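Local coordinates for protein glutathione S-transferase (Sulfitobacter, PDB 4GF0) that binds glutathione largely through a thioredoxin-like N-terminal domain and, as a glutathione S-transferase homologue, probably conjugates it to electrophilic substrates, at residues A[11-16]-A[53-58]. Residues are numbered along the deposited sequence; the frame is centred on the assembly and turned at random.
Sequences GTISVA and RVPALR. With GSH (glutathione), chain D.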
loop_
_atom_site.group_PDB
_atom_site.type_symbol
_atom_site.label_atom_id
_atom_site.label_comp_id
_atom_site.label_asym_id
_atom_site.label_seq_id
_atom_site.Cartn_x
_atom_site.Cartn_y
_atom_site.Cartn_z
ATOM N N GLY A 11 -9.375 12.832 -10.702
ATOM C CA GLY A 11 -8.106 12.491 -11.322
ATOM C C GLY A 11 -7.093 11.869 -10.378
ATOM O O GLY A 11 -5.969 11.565 -10.787
ATOM N N THR A 12 -7.472 11.687 -9.116
ATOM C CA THR A 12 -6.557 11.097 -8.138
ATOM C C THR A 12 -6.903 9.646 -7.841
ATOM O O THR A 12 -7.931 9.118 -8.302
ATOM C CB THR A 12 -6.512 11.899 -6.813
ATOM O OG1 THR A 12 -7.771 11.789 -6.133
ATOM C CG2 THR A 12 -6.199 13.371 -7.081
ATOM N N ILE A 13 -6.062 9.014 -7.027
ATOM C CA ILE A 13 -6.224 7.607 -6.696
ATOM C C ILE A 13 -7.509 7.329 -5.909
ATOM O O ILE A 13 -8.008 6.198 -5.906
ATOM C CB ILE A 13 -4.990 7.064 -5.934
ATOM C CG1 ILE A 13 -4.923 5.536 -6.020
ATOM C CG2 ILE A 13 -4.972 7.570 -4.481
ATOM C CD1 ILE A 13 -4.861 5.026 -7.464
ATOM N N SER A 14 -8.047 8.356 -5.250
ATOM C CA SER A 14 -9.314 8.229 -4.527
ATOM C C SER A 14 -10.434 7.734 -5.429
ATOM O O SER A 14 -11.403 7.132 -4.950
ATOM C CB SER A 14 -9.728 9.570 -3.909
ATOM O OG SER A 14 -9.771 10.607 -4.888
ATOM N N VAL A 15 -10.324 7.999 -6.729
ATOM C CA VAL A 15 -11.368 7.597 -7.665
ATOM C C VAL A 15 -11.487 6.070 -7.750
ATOM O O VAL A 15 -12.563 5.541 -8.049
ATOM C CB VAL A 15 -11.163 8.241 -9.063
ATOM C CG1 VAL A 15 -12.279 7.860 -10.012
ATOM C CG2 VAL A 15 -11.098 9.768 -8.931
ATOM N N ALA A 16 -10.395 5.360 -7.465
ATOM C CA ALA A 16 -10.436 3.897 -7.460
ATOM C C ALA A 16 -11.450 3.397 -6.438
ATOM O O ALA A 16 -12.147 2.408 -6.665
ATOM C CB ALA A 16 -9.051 3.306 -7.168
ATOM N N ARG A 53 -4.087 13.501 2.676
ATOM C CA ARG A 53 -4.223 12.861 1.369
ATOM C C ARG A 53 -5.652 12.436 1.136
ATOM O O ARG A 53 -6.418 12.266 2.089
ATOM C CB ARG A 53 -3.342 11.607 1.263
ATOM C CG ARG A 53 -1.919 11.761 1.736
ATOM C CD ARG A 53 -1.074 12.634 0.819
ATOM N NE ARG A 53 0.301 12.664 1.323
ATOM C CZ ARG A 53 1.170 11.674 1.140
ATOM N NH1 ARG A 53 0.809 10.598 0.441
ATOM N NH2 ARG A 53 2.395 11.756 1.646
ATOM N N VAL A 54 -6.006 12.245 -0.131
ATOM C CA VAL A 54 -7.241 11.539 -0.469
ATOM C C VAL A 54 -6.820 10.186 -1.061
ATOM O O VAL A 54 -5.756 10.085 -1.673
ATOM C CB VAL A 54 -8.122 12.344 -1.467
ATOM C CG1 VAL A 54 -8.619 13.631 -0.823
ATOM C CG2 VAL A 54 -7.342 12.662 -2.738
ATOM N N PRO A 55 -7.636 9.138 -0.887
ATOM C CA PRO A 55 -8.977 9.097 -0.287
ATOM C C PRO A 55 -9.000 9.021 1.232
ATOM O O PRO A 55 -8.027 8.598 1.865
ATOM C CB PRO A 55 -9.548 7.793 -0.841
ATOM C CG PRO A 55 -8.315 6.899 -0.955
ATOM C CD PRO A 55 -7.251 7.831 -1.456
ATOM N N ALA A 56 -10.140 9.408 1.799
ATOM C CA ALA A 56 -10.490 9.021 3.158
ATOM C C ALA A 56 -11.945 8.607 3.081
ATOM O O ALA A 56 -12.707 9.123 2.256
ATOM C CB ALA A 56 -10.300 10.189 4.137
ATOM N N LEU A 57 -12.336 7.674 3.936
ATOM C CA LEU A 57 -13.708 7.185 3.926
ATOM C C LEU A 57 -14.293 7.316 5.315
ATOM O O LEU A 57 -13.701 6.846 6.288
ATOM C CB LEU A 57 -13.729 5.713 3.497
ATOM C CG LEU A 57 -15.099 5.087 3.229
ATOM C CD1 LEU A 57 -15.693 5.648 1.919
ATOM C CD2 LEU A 57 -14.957 3.563 3.171
ATOM N N ARG A 58 -15.458 7.951 5.418
ATOM C CA ARG A 58 -16.129 8.030 6.697
ATOM C C ARG A 58 -17.208 6.962 6.754
ATOM O O ARG A 58 -18.089 6.898 5.884
ATOM C CB ARG A 58 -16.763 9.410 6.909
ATOM C CG ARG A 58 -17.508 9.517 8.233
ATOM C CD ARG A 58 -18.274 10.829 8.358
ATOM N NE ARG A 58 -17.378 11.971 8.212
ATOM C CZ ARG A 58 -16.579 12.422 9.175
ATOM N NH1 ARG A 58 -16.563 11.827 10.364
ATOM N NH2 ARG A 58 -15.791 13.467 8.948
HETATM N N1 GSH D . -0.762 5.795 0.012
HETATM C CA1 GSH D . -1.900 6.661 -0.203
HETATM C C1 GSH D . -3.060 5.862 -0.706
HETATM O O11 GSH D . -4.235 6.165 -0.365
HETATM O O12 GSH D . -2.867 4.897 -1.495
HETATM C CB1 GSH D . -1.568 7.708 -1.240
HETATM C CG1 GSH D . -2.580 8.845 -1.079
HETATM C CD1 GSH D . -2.128 10.044 -1.919
HETATM O OE1 GSH D . -0.949 10.401 -1.933
HETATM N N2 GSH D . -3.125 10.760 -2.710
HETATM C CA2 GSH D . -2.720 11.899 -3.498
HETATM C C2 GSH D . -2.861 13.122 -2.632
HETATM O O2 GSH D . -3.709 13.171 -1.751
HETATM C CB2 GSH D . -3.582 12.046 -4.710
HETATM S SG2 GSH D . -3.299 10.681 -5.824
HETATM N N3 GSH D . -1.981 14.271 -2.808
HETATM C CA3 GSH D . -2.171 15.432 -1.947
HETATM C C3 GSH D . -0.850 16.034 -1.535
HETATM O O31 GSH D . 0.217 15.363 -1.639
HETATM O O32 GSH D . -0.811 17.214 -1.061
#
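S14, where the chain enters helix 14-23, and P55, just ahead of strand 56-58, bring the two backbones within 4.3 Å of each other, CA to CA, and no hydrogen bond joins the segments. The V54-P55 peptide bond is cis, the cis-proline loop of the thioredoxin fold, and the proline ring lies against S14 and I13: CB of P55 meets CB of S14 at 3.6 Å, while its CD touches CG2 of I13 at 3.8 Å. V54 crosses T12 at about a right angle, setting CG2 3.5 Å from OG1 of T12. That hydroxyl accepts a short bond from OG of S14 (2.6 Å) and also bonds to the carbonyl of T9, whose backbone N bonds to OG of S14, so both hydroxyls are held against CG2 of V54.

Glutathione touches both segments. V54 grips its cysteine unit the way a neighbouring strand would, N giving a bond to O2 and O taking one from N2 (2.9 Å, 149°). The cysteinyl sulfur SG2 comes 3.4 Å from N of I13 and lies against CB of T12. The R53 side chain runs alongside the ligand, and the bend at its CB-CG bond (chi2 -70°) brings NH1 to OE1 of the gamma-glutamyl carbonyl at 3.0 Å, a bent bond with OE1 near the guanidinium plane. A leucine here would probably leave OE1 without this donor and the gamma-glutamyl arm less firmly fixed.

P55 also rests on L71 of helix 68-78 and L6 of strand 4-8, and I13 packs on Y165, V168 and V169 of helix 162-170, tying the glutathione-binding domain to the helical one.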